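Local atomic coordinates of uncharacterized aldehyde dehydrogenase AldY (Bacillus subtilis, PDB entry 4DNG), a protein that probably oxidises aldehydes to carboxylates with NAD(+) as the electron acceptor, and may contribute to protecting the cell against stress from ethanol and related compounds. Residues A49-W60 against I168-H176; L72-R83 against L105-M116. All coordinates share one frame; numbering follows the deposited sequence. Where two conformers were deposited one is given.

Contact 1. Residues A49-W60 against I168-H176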
loop_
_atom_site.group_PDB
_atom_site.type_symbol
_atom_site.label_atom_id
_atom_site.label_comp_id
_atom_site.label_asym_id
_atom_site.label_seq_id
_atom_site.Cartn_x
_atom_site.Cartn_y
_atom_site.Cartn_z
ATOM N N ALA A 49 -14.857 18.205 -10.390
ATOM C CA ALA A 49 -15.410 16.937 -9.931
ATOM C C ALA A 49 -14.720 16.404 -8.680
ATOM O O ALA A 49 -15.387 15.997 -7.727
ATOM C CB ALA A 49 -15.363 15.918 -11.053
ATOM N N PHE A 50 -13.390 16.405 -8.674
ATOM C CA PHE A 50 -12.657 16.104 -7.448
ATOM C C PHE A 50 -13.028 17.054 -6.283
ATOM O O PHE A 50 -13.277 16.590 -5.172
ATOM C CB PHE A 50 -11.147 16.079 -7.706
ATOM C CG PHE A 50 -10.651 14.757 -8.250
ATOM C CD1 PHE A 50 -10.862 13.577 -7.539
ATOM C CD2 PHE A 50 -9.979 14.690 -9.474
ATOM C CE1 PHE A 50 -10.409 12.354 -8.020
ATOM C CE2 PHE A 50 -9.538 13.465 -9.964
ATOM C CZ PHE A 50 -9.747 12.289 -9.231
ATOM N N ASP A 51 -13.069 18.362 -6.563
ATOM C CA ASP A 51 -13.464 19.391 -5.597
ATOM C C ASP A 51 -14.875 19.074 -5.048
ATOM O O ASP A 51 -15.090 19.035 -3.822
ATOM C CB ASP A 51 -13.353 20.767 -6.292
ATOM C CG ASP A 51 -14.026 21.905 -5.533
ATOM O OD1 ASP A 51 -14.218 21.812 -4.300
ATOM O OD2 ASP A 51 -14.349 22.920 -6.197
ATOM N N ILE A 52 -15.817 18.819 -5.962
ATOM C CA ILE A 52 -17.177 18.443 -5.611
ATOM C C ILE A 52 -17.275 17.124 -4.821
ATOM O O ILE A 52 -18.084 17.006 -3.891
ATOM C CB ILE A 52 -18.043 18.354 -6.875
ATOM C CG1 ILE A 52 -18.398 19.755 -7.373
ATOM C CG2 ILE A 52 -19.306 17.561 -6.598
ATOM C CD1 ILE A 52 -18.869 19.787 -8.817
ATOM N N ALA A 53 -16.467 16.132 -5.200
ATOM C CA ALA A 53 -16.446 14.862 -4.486
ATOM C C ALA A 53 -15.942 15.006 -3.033
ATOM O O ALA A 53 -16.461 14.345 -2.107
ATOM C CB ALA A 53 -15.636 13.829 -5.260
ATOM N N GLN A 54 -14.952 15.883 -2.836
ATOM C CA GLN A 54 -14.421 16.157 -1.495
ATOM C C GLN A 54 -15.472 16.754 -0.562
ATOM O O GLN A 54 -15.562 16.375 0.619
ATOM C CB GLN A 54 -13.208 17.076 -1.554
ATOM C CG GLN A 54 -12.541 17.277 -0.203
ATOM C CD GLN A 54 -11.163 17.895 -0.338
ATOM O OE1 GLN A 54 -10.156 17.298 0.078
ATOM N NE2 GLN A 54 -11.103 19.090 -0.934
ATOM N N LYS A 55 -16.254 17.691 -1.090
ATOM C CA LYS A 55 -17.316 18.295 -0.298
ATOM C C LYS A 55 -18.324 17.211 0.096
ATOM O O LYS A 55 -18.517 16.942 1.290
ATOM C CB LYS A 55 -17.988 19.469 -1.027
ATOM C CG LYS A 55 -19.165 20.048 -0.242
ATOM C CD LYS A 55 -19.621 21.406 -0.751
ATOM C CE LYS A 55 -20.234 22.194 0.389
ATOM N NZ LYS A 55 -20.273 23.656 0.095
ATOM N N ALA A 56 -18.903 16.548 -0.910
ATOM C CA ALA A 56 -19.972 15.568 -0.681
ATOM C C ALA A 56 -19.588 14.456 0.295
ATOM O O ALA A 56 -20.429 13.978 1.062
ATOM C CB ALA A 56 -20.463 14.994 -1.991
ATOM N N GLN A 57 -18.311 14.087 0.286
ATOM C CA GLN A 57 -17.792 13.041 1.159
ATOM C C GLN A 57 -17.859 13.428 2.639
ATOM O O GLN A 57 -18.159 12.586 3.485
ATOM C CB GLN A 57 -16.375 12.635 0.720
ATOM C CG GLN A 57 -15.866 11.347 1.335
ATOM C CD GLN A 57 -15.337 11.556 2.743
ATOM O OE1 GLN A 57 -14.743 12.600 3.055
ATOM N NE2 GLN A 57 -15.559 10.568 3.612
ATOM N N LYS A 58 -17.615 14.693 2.959
ATOM C CA LYS A 58 -17.739 15.135 4.361
ATOM C C LYS A 58 -19.150 14.882 4.902
ATOM O O LYS A 58 -19.324 14.494 6.057
ATOM C CB LYS A 58 -17.376 16.613 4.532
ATOM C CG LYS A 58 -15.969 17.004 4.096
ATOM C CD LYS A 58 -14.869 16.339 4.924
ATOM C CE LYS A 58 -13.562 17.116 4.808
ATOM N NZ LYS A 58 -12.389 16.218 4.590
ATOM N N GLU A 59 -20.148 15.093 4.048
ATOM C CA GLU A 59 -21.552 14.858 4.396
ATOM C C GLU A 59 -21.955 13.387 4.319
ATOM O O GLU A 59 -22.750 12.913 5.133
ATOM C CB GLU A 59 -22.457 15.688 3.483
ATOM C CG GLU A 59 -22.078 17.166 3.455
ATOM C CD GLU A 59 -22.268 17.823 4.812
ATOM O OE1 GLU A 59 -23.443 17.877 5.245
ATOM O OE2 GLU A 59 -21.257 18.260 5.436
ATOM N N TRP A 60 -21.400 12.668 3.346
ATOM C CA TRP A 60 -21.717 11.252 3.142
ATOM C C TRP A 60 -21.172 10.404 4.259
ATOM O O TRP A 60 -21.762 9.371 4.618
ATOM C CB TRP A 60 -21.221 10.785 1.776
ATOM C CG TRP A 60 -21.669 9.405 1.373
ATOM C CD1 TRP A 60 -20.864 8.336 0.981
ATOM C CD2 TRP A 60 -23.049 8.886 1.305
ATOM N NE1 TRP A 60 -21.621 7.240 0.687
ATOM C CE2 TRP A 60 -22.938 7.496 0.861
ATOM C CE3 TRP A 60 -24.320 9.418 1.562
ATOM C CZ2 TRP A 60 -24.059 6.686 0.685
ATOM C CZ3 TRP A 60 -25.441 8.598 1.373
ATOM C CH2 TRP A 60 -25.314 7.260 0.949
ATOM N N ILE A 168 -18.554 3.620 -1.921
ATOM C CA ILE A 168 -19.782 4.235 -1.456
ATOM C C ILE A 168 -20.317 3.581 -0.163
ATOM O O ILE A 168 -20.794 4.272 0.733
ATOM C CB ILE A 168 -20.836 4.260 -2.582
ATOM C CG1 ILE A 168 -20.427 5.314 -3.617
ATOM C CG2 ILE A 168 -22.236 4.501 -2.016
ATOM C CD1 ILE A 168 -21.079 5.130 -4.969
ATOM N N ALA A 169 -20.201 2.262 -0.060
ATOM C CA ALA A 169 -20.623 1.543 1.136
ATOM C C ALA A 169 -19.948 2.067 2.392
ATOM O O ALA A 169 -20.556 2.106 3.463
ATOM C CB ALA A 169 -20.325 0.065 0.983
ATOM N N LEU A 170 -18.688 2.475 2.254
ATOM C CA LEU A 170 -17.871 2.811 3.410
ATOM C C LEU A 170 -17.661 4.314 3.545
ATOM O O LEU A 170 -16.656 4.786 4.102
ATOM C CB LEU A 170 -16.552 2.025 3.354
ATOM C CG LEU A 170 -16.769 0.501 3.426
ATOM C CD1 LEU A 170 -15.587 -0.273 2.879
ATOM C CD2 LEU A 170 -17.082 0.072 4.856
ATOM N N GLY A 171 -18.621 5.064 3.018
ATOM C CA GLY A 171 -18.701 6.500 3.249
ATOM C C GLY A 171 -17.752 7.337 2.433
ATOM O O GLY A 171 -17.514 8.501 2.756
ATOM N N ASN A 172 -17.195 6.759 1.381
ATOM C CA ASN A 172 -16.335 7.529 0.489
ATOM C C ASN A 172 -17.139 8.151 -0.643
ATOM O O ASN A 172 -18.313 7.837 -0.830
ATOM C CB ASN A 172 -15.229 6.644 -0.085
ATOM C CG ASN A 172 -14.452 5.928 0.988
ATOM O OD1 ASN A 172 -13.690 6.557 1.736
ATOM N ND2 ASN A 172 -14.637 4.598 1.076
ATOM N N SER A 173 -16.501 9.049 -1.374
ATOM C CA SER A 173 -17.023 9.543 -2.634
ATOM C C SER A 173 -16.071 9.073 -3.721
ATOM O O SER A 173 -15.011 8.510 -3.418
ATOM C CB SER A 173 -17.075 11.057 -2.624
ATOM O OG SER A 173 -15.754 11.577 -2.712
ATOM N N VAL A 174 -16.419 9.318 -4.981
ATOM C CA VAL A 174 -15.753 8.628 -6.092
ATOM C C VAL A 174 -15.777 9.508 -7.325
ATOM O O VAL A 174 -16.832 10.014 -7.733
ATOM C CB VAL A 174 -16.463 7.283 -6.430
ATOM C CG1 VAL A 174 -15.757 6.501 -7.552
ATOM C CG2 VAL A 174 -16.583 6.419 -5.186
ATOM N N VAL A 175 -14.605 9.685 -7.917
ATOM C CA VAL A 175 -14.526 10.189 -9.261
ATOM C C VAL A 175 -14.055 9.057 -10.154
ATOM O O VAL A 175 -12.958 8.496 -9.954
ATOM C CB VAL A 175 -13.580 11.367 -9.335
ATOM C CG1 VAL A 175 -13.359 11.790 -10.794
ATOM C CG2 VAL A 175 -14.128 12.487 -8.474
ATOM N N HIS A 176 -14.895 8.727 -11.135
ATOM C CA HIS A 176 -14.732 7.504 -11.925
ATOM C C HIS A 176 -14.606 7.781 -13.398
ATOM O O HIS A 176 -15.407 8.555 -13.959
ATOM C CB HIS A 176 -15.922 6.601 -11.692
ATOM C CG HIS A 176 -15.817 5.287 -12.403
ATOM N ND1 HIS A 176 -14.791 4.439 -12.202
ATOM C CD2 HIS A 176 -16.647 4.684 -13.342
ATOM C CE1 HIS A 176 -14.938 3.368 -12.984
ATOM N NE2 HIS A 176 -16.083 3.516 -13.674
#
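The carbonyl oxygen I168 O is gripped twice: W60 NE1 donates to it over 3.1 Å, and G171 N closes back on it from within its own segment. The indole N-H arrives in the carbonyl plane, on a lone pair, with an N-H...O angle of 151°. W60 gets there because its CG stands anti to the backbone N (chi1 -171°), which turns the NE1 edge of the ring toward the chain turn, where CZ2 also rests 3.9 Å from I168 CG2. That turn is a Schellman motif ending helix 156-169, with G171 at positive phi as its C-prime residue. A second carbonyl of the turn, G171 O, is taken by Q57, whose chain bends at chi2 to bring NE2 to 3.0 Å, at an N-H...O angle of 161°. One turn back along helix 49-60, A53 O receives a weak bond of 2.9 Å from S173 OG. Beyond it the contact turns apolar. V175 lies over one face of the F50 ring in an off-centre CH-pi contact, its CB 4.0 Å from the ring centroid, while CG2 meets A53 CB at 3.8 Å. Segment 49-60 runs roughly antiparallel to strand residues 173-176, whose strand pairs with strand 135-150, and W60 also touches R68 and V71 of helix 65-81.

Contact 2. Residues L72-R83 against L105-M116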
loop_
_atom_site.group_PDB
_atom_site.type_symbol
_atom_site.label_atom_id
_atom_site.label_comp_id
_atom_site.label_asym_id
_atom_site.label_seq_id
_atom_site.Cartn_x
_atom_site.Cartn_y
_atom_site.Cartn_z
ATOM N N LEU A 72 -27.740 1.007 -1.935
ATOM C CA LEU A 72 -27.191 -0.137 -2.658
ATOM C C LEU A 72 -28.278 -1.047 -3.137
ATOM O O LEU A 72 -28.191 -1.564 -4.258
ATOM C CB LEU A 72 -26.207 -0.928 -1.804
ATOM C CG LEU A 72 -25.024 -0.111 -1.276
ATOM C CD1 LEU A 72 -24.291 -0.888 -0.179
ATOM C CD2 LEU A 72 -24.081 0.329 -2.393
ATOM N N GLN A 73 -29.294 -1.236 -2.285
ATOM C CA GLN A 73 -30.438 -2.073 -2.611
ATOM C C GLN A 73 -31.130 -1.539 -3.854
ATOM O O GLN A 73 -31.285 -2.271 -4.831
ATOM C CB GLN A 73 -31.418 -2.162 -1.438
ATOM C CG GLN A 73 -31.150 -3.306 -0.473
ATOM C CD GLN A 73 -31.855 -4.592 -0.867
ATOM O OE1 GLN A 73 -31.403 -5.331 -1.746
ATOM N NE2 GLN A 73 -32.971 -4.873 -0.199
ATOM N N LYS A 74 -31.513 -0.260 -3.838
ATOM C CA LYS A 74 -32.201 0.326 -4.991
ATOM C C LYS A 74 -31.309 0.270 -6.227
ATOM O O LYS A 74 -31.791 -0.024 -7.317
ATOM C CB LYS A 74 -32.679 1.739 -4.689
ATOM C CG LYS A 74 -33.659 1.806 -3.518
ATOM C CD LYS A 74 -34.530 3.045 -3.570
ATOM C CE LYS A 74 -35.495 3.088 -2.392
ATOM N NZ LYS A 74 -34.872 3.632 -1.150
ATOM N N ALA A 75 -30.003 0.500 -6.035
ATOM C CA ALA A 75 -29.004 0.339 -7.095
ATOM C C ALA A 75 -28.979 -1.097 -7.674
ATOM O O ALA A 75 -29.232 -1.277 -8.864
ATOM C CB ALA A 75 -27.621 0.771 -6.615
ATOM N N ARG A 76 -28.717 -2.109 -6.843
ATOM C CA ARG A 76 -28.797 -3.490 -7.314
ATOM C C ARG A 76 -30.169 -3.797 -7.907
ATOM O O ARG A 76 -30.280 -4.578 -8.852
ATOM C CB ARG A 76 -28.424 -4.500 -6.213
ATOM C CG ARG A 76 -29.562 -4.975 -5.318
ATOM C CD ARG A 76 -30.255 -6.206 -5.874
ATOM N NE ARG A 76 -29.521 -7.440 -5.598
ATOM C CZ ARG A 76 -29.885 -8.640 -6.048
ATOM N NH1 ARG A 76 -29.172 -9.714 -5.732
ATOM N NH2 ARG A 76 -30.963 -8.768 -6.815
ATOM N N GLY A 77 -31.204 -3.175 -7.343
ATOM C CA GLY A 77 -32.574 -3.358 -7.816
ATOM C C GLY A 77 -32.767 -2.823 -9.218
ATOM O O GLY A 77 -33.356 -3.495 -10.064
ATOM N N TYR A 78 -32.260 -1.613 -9.465
ATOM C CA TYR A 78 -32.283 -1.029 -10.805
ATOM C C TYR A 78 -31.630 -1.961 -11.843
ATOM O O TYR A 78 -32.150 -2.131 -12.956
ATOM C CB TYR A 78 -31.602 0.354 -10.824
ATOM C CG TYR A 78 -31.643 1.039 -12.174
ATOM C CD1 TYR A 78 -30.653 0.802 -13.145
ATOM C CD2 TYR A 78 -32.684 1.905 -12.494
ATOM C CE1 TYR A 78 -30.714 1.418 -14.394
ATOM C CE2 TYR A 78 -32.747 2.538 -13.725
ATOM C CZ TYR A 78 -31.771 2.298 -14.669
ATOM O OH TYR A 78 -31.874 2.944 -15.878
ATOM N N LEU A 79 -30.509 -2.571 -11.484
ATOM C CA LEU A 79 -29.756 -3.371 -12.471
ATOM C C LEU A 79 -30.447 -4.690 -12.794
ATOM O O LEU A 79 -30.384 -5.167 -13.927
ATOM C CB LEU A 79 -28.319 -3.637 -12.020
ATOM C CG LEU A 79 -27.413 -2.453 -11.648
ATOM C CD1 LEU A 79 -26.092 -2.927 -11.027
ATOM C CD2 LEU A 79 -27.120 -1.548 -12.833
ATOM N N HIS A 80 -31.103 -5.269 -11.790
ATOM C CA HIS A 80 -31.782 -6.559 -11.942
ATOM C C HIS A 80 -33.099 -6.418 -12.704
ATOM O O HIS A 80 -33.365 -7.186 -13.637
ATOM C CB HIS A 80 -31.941 -7.230 -10.564
ATOM C CG HIS A 80 -32.852 -8.435 -10.561
ATOM N ND1 HIS A 80 -34.083 -8.413 -9.998
ATOM C CD2 HIS A 80 -32.681 -9.717 -11.079
ATOM C CE1 HIS A 80 -34.669 -9.614 -10.155
ATOM N NE2 HIS A 80 -33.818 -10.410 -10.818
ATOM N N GLU A 81 -33.912 -5.424 -12.323
ATOM C CA GLU A 81 -35.139 -5.064 -13.049
ATOM C C GLU A 81 -34.842 -4.843 -14.531
ATOM O O GLU A 81 -35.605 -5.257 -15.396
ATOM C CB GLU A 81 -35.759 -3.786 -12.451
ATOM C CG GLU A 81 -37.070 -3.349 -13.096
ATOM C CD GLU A 81 -38.126 -4.422 -12.991
ATOM O OE1 GLU A 81 -38.290 -4.969 -11.881
ATOM O OE2 GLU A 81 -38.778 -4.727 -14.011
ATOM N N ASN A 82 -33.696 -4.231 -14.804
ATOM C CA ASN A 82 -33.345 -3.804 -16.151
ATOM C C ASN A 82 -32.350 -4.714 -16.843
ATOM O O ASN A 82 -31.755 -4.326 -17.850
ATOM C CB ASN A 82 -32.834 -2.359 -16.110
ATOM C CG ASN A 82 -33.909 -1.393 -15.686
ATOM O OD1 ASN A 82 -35.006 -1.446 -16.208
ATOM N ND2 ASN A 82 -33.618 -0.536 -14.707
ATOM N N ARG A 83 -32.198 -5.928 -16.316
ATOM C CA ARG A 83 -31.119 -6.824 -16.737
ATOM C C ARG A 83 -31.063 -7.050 -18.250
ATOM O O ARG A 83 -29.989 -7.047 -18.849
ATOM C CB ARG A 83 -31.157 -8.152 -15.960
ATOM C CG ARG A 83 -32.445 -8.953 -16.059
ATOM C CD ARG A 83 -32.496 -10.073 -15.026
ATOM N NE ARG A 83 -31.449 -11.068 -15.246
ATOM C CZ ARG A 83 -30.371 -11.251 -14.477
ATOM N NH1 ARG A 83 -30.165 -10.517 -13.374
ATOM N NH2 ARG A 83 -29.495 -12.197 -14.810
ATOM N N LEU A 105 -23.017 -8.835 -15.785
ATOM C CA LEU A 105 -24.094 -8.169 -15.066
ATOM C C LEU A 105 -24.379 -8.881 -13.758
ATOM O O LEU A 105 -24.557 -8.233 -12.721
ATOM C CB LEU A 105 -25.379 -8.045 -15.885
ATOM C CG LEU A 105 -26.533 -7.239 -15.242
ATOM C CD1 LEU A 105 -26.085 -5.897 -14.690
ATOM C CD2 LEU A 105 -27.617 -7.014 -16.254
ATOM N N GLU A 106 -24.417 -10.210 -13.805
ATOM C CA GLU A 106 -24.567 -10.993 -12.576
ATOM C C GLU A 106 -23.478 -10.708 -11.538
ATOM O O GLU A 106 -23.791 -10.418 -10.377
ATOM C CB GLU A 106 -24.735 -12.482 -12.868
ATOM C CG GLU A 106 -26.203 -12.818 -13.125
ATOM C CD GLU A 106 -26.414 -14.085 -13.925
ATOM O OE1 GLU A 106 -25.467 -14.886 -14.065
ATOM O OE2 GLU A 106 -27.544 -14.281 -14.420
ATOM N N GLN A 107 -22.215 -10.737 -11.948
ATOM C CA GLN A 107 -21.115 -10.459 -11.009
ATOM C C GLN A 107 -21.176 -9.079 -10.377
ATOM O O GLN A 107 -20.908 -8.936 -9.190
ATOM C CB GLN A 107 -19.786 -10.659 -11.685
ATOM C CG GLN A 107 -19.394 -12.119 -11.819
ATOM C CD GLN A 107 -18.067 -12.279 -12.544
ATOM O OE1 GLN A 107 -17.525 -13.379 -12.629
ATOM N NE2 GLN A 107 -17.534 -11.174 -13.074
ATOM N N THR A 108 -21.536 -8.077 -11.179
ATOM C CA THR A 108 -21.797 -6.691 -10.741
ATOM C C THR A 108 -22.866 -6.607 -9.629
ATOM O O THR A 108 -22.683 -5.916 -8.629
ATOM C CB THR A 108 -22.190 -5.839 -11.973
ATOM O OG1 THR A 108 -21.136 -5.916 -12.947
ATOM C CG2 THR A 108 -22.433 -4.355 -11.627
ATOM N N ILE A 109 -23.962 -7.336 -9.808
ATOM C CA ILE A 109 -24.990 -7.502 -8.797
ATOM C C ILE A 109 -24.447 -8.206 -7.545
ATOM O O ILE A 109 -24.685 -7.763 -6.405
ATOM C CB ILE A 109 -26.170 -8.285 -9.397
ATOM C CG1 ILE A 109 -26.930 -7.384 -10.381
ATOM C CG2 ILE A 109 -27.069 -8.871 -8.312
ATOM C CD1 ILE A 109 -27.702 -8.134 -11.450
ATOM N N ALA A 110 -23.722 -9.304 -7.751
ATOM C CA ALA A 110 -23.065 -9.976 -6.631
ATOM C C ALA A 110 -22.244 -8.979 -5.790
ATOM O O ALA A 110 -22.416 -8.904 -4.570
ATOM C CB ALA A 110 -22.209 -11.141 -7.111
ATOM N N ILE A 111 -21.406 -8.186 -6.449
ATOM C CA ILE A 111 -20.622 -7.149 -5.762
ATOM C C ILE A 111 -21.493 -6.192 -4.924
ATOM O O ILE A 111 -21.147 -5.873 -3.784
ATOM C CB ILE A 111 -19.750 -6.371 -6.755
ATOM C CG1 ILE A 111 -18.612 -7.252 -7.254
ATOM C CG2 ILE A 111 -19.182 -5.114 -6.128
ATOM C CD1 ILE A 111 -18.075 -6.836 -8.608
ATOM N N LEU A 112 -22.624 -5.746 -5.472
ATOM C CA LEU A 112 -23.529 -4.898 -4.692
ATOM C C LEU A 112 -24.152 -5.640 -3.501
ATOM O O LEU A 112 -24.287 -5.076 -2.417
ATOM C CB LEU A 112 -24.605 -4.247 -5.569
ATOM C CG LEU A 112 -24.196 -2.982 -6.321
ATOM C CD1 LEU A 112 -25.216 -2.656 -7.397
ATOM C CD2 LEU A 112 -24.030 -1.804 -5.367
ATOM N N ASP A 113 -24.520 -6.904 -3.705
ATOM C CA ASP A 113 -25.023 -7.754 -2.618
ATOM C C ASP A 113 -23.984 -7.866 -1.501
ATOM O O ASP A 113 -24.327 -7.877 -0.328
ATOM C CB ASP A 113 -25.365 -9.156 -3.142
ATOM C CG ASP A 113 -26.643 -9.191 -3.989
ATOM O OD1 ASP A 113 -27.429 -8.216 -3.948
ATOM O OD2 ASP A 113 -26.862 -10.206 -4.706
ATOM N N GLU A 114 -22.708 -7.930 -1.878
ATOM C CA GLU A 114 -21.635 -8.157 -0.922
ATOM C C GLU A 114 -21.394 -6.898 -0.109
ATOM O O GLU A 114 -21.270 -6.968 1.114
ATOM C CB GLU A 114 -20.376 -8.672 -1.622
ATOM C CG GLU A 114 -19.214 -9.039 -0.700
ATOM C CD GLU A 114 -19.495 -10.209 0.241
ATOM O OE1 GLU A 114 -20.209 -11.167 -0.150
ATOM O OE2 GLU A 114 -18.984 -10.180 1.385
ATOM N N ALA A 115 -21.412 -5.747 -0.779
ATOM C CA ALA A 115 -21.253 -4.444 -0.118
ATOM C C ALA A 115 -22.189 -4.216 1.071
ATOM O O ALA A 115 -21.769 -3.710 2.118
ATOM C CB ALA A 115 -21.401 -3.319 -1.125
ATOM N N MET A 116 -23.452 -4.593 0.906
ATOM C CA MET A 116 -24.435 -4.467 1.965
ATOM C C MET A 116 -24.044 -5.174 3.268
ATOM O O MET A 116 -24.451 -4.752 4.348
ATOM C CB MET A 116 -25.779 -4.993 1.481
ATOM C CG MET A 116 -26.421 -4.141 0.407
ATOM S SD MET A 116 -27.963 -4.882 -0.133
ATOM C CE MET A 116 -27.885 -4.634 -1.904
#
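R76 lies across helix 98-118 as a knob among I109, L112, D113 and M116, and its guanidinium takes the carboxylate of D113 side-on. NE reaches D113 OD1 at 2.8 Å and NH1 reaches D113 OD2 at 2.6 Å, each oxygen using its syn lone pair. The two planes lie only 18° apart, so the paired bonds keep the guanidinium and carboxylate close to one plane. Bends at chi2 and chi3 curl the arginine chain back to this position, with I109 CG2 over one guanidinium face, 3.4 Å from NH1. L112 answers from helix 98-118, a knob among L72, A75, R76 and L79. Such reciprocal knobs-into-holes packing joins two almost antiparallel helices; the axes of 72-81 and 105-116 approach to 9.5 Å with a crossing angle of -165°. L112 CD2 meets L72 CD2 at 3.7 Å, and its other branch, CD1, lies equally close to L79 CD1. At the L72 end, M116 CG packs on L72 CB, the two side chains running alongside each other in opposite senses, while SD comes within 3.6 Å of Q73 CG. At the other end L105 CD2 packs on R83 CB, and R83 NH2 forms a weak salt-bridging bond to E106 OE2. F194 of helix 183-196 touches both A75 and L112.

Contact 2 is nested within the loop that contact 1 closes: the chain leaves 49-60, forms the helix pair of 72-83 and 105-116, then returns through 168-176. The two centres lie about 21 Å apart, yet the contacts meet at A169, whose CB is 4.1 Å from A115 CB and 4.2 Å from L72 CD1. Helix 156-169 is therefore shared: its end turn faces helix 43-60, and A169 looks away from that helix onto the helix pair, with A165 touching L112. Helices 43-60 and 65-81 are consecutive. Both contacts lie away from the NAD(+)-binding residues 231-236, assigned by similarity, and from the predicted active-site residue E253; the other predicted one, C287, is not modelled.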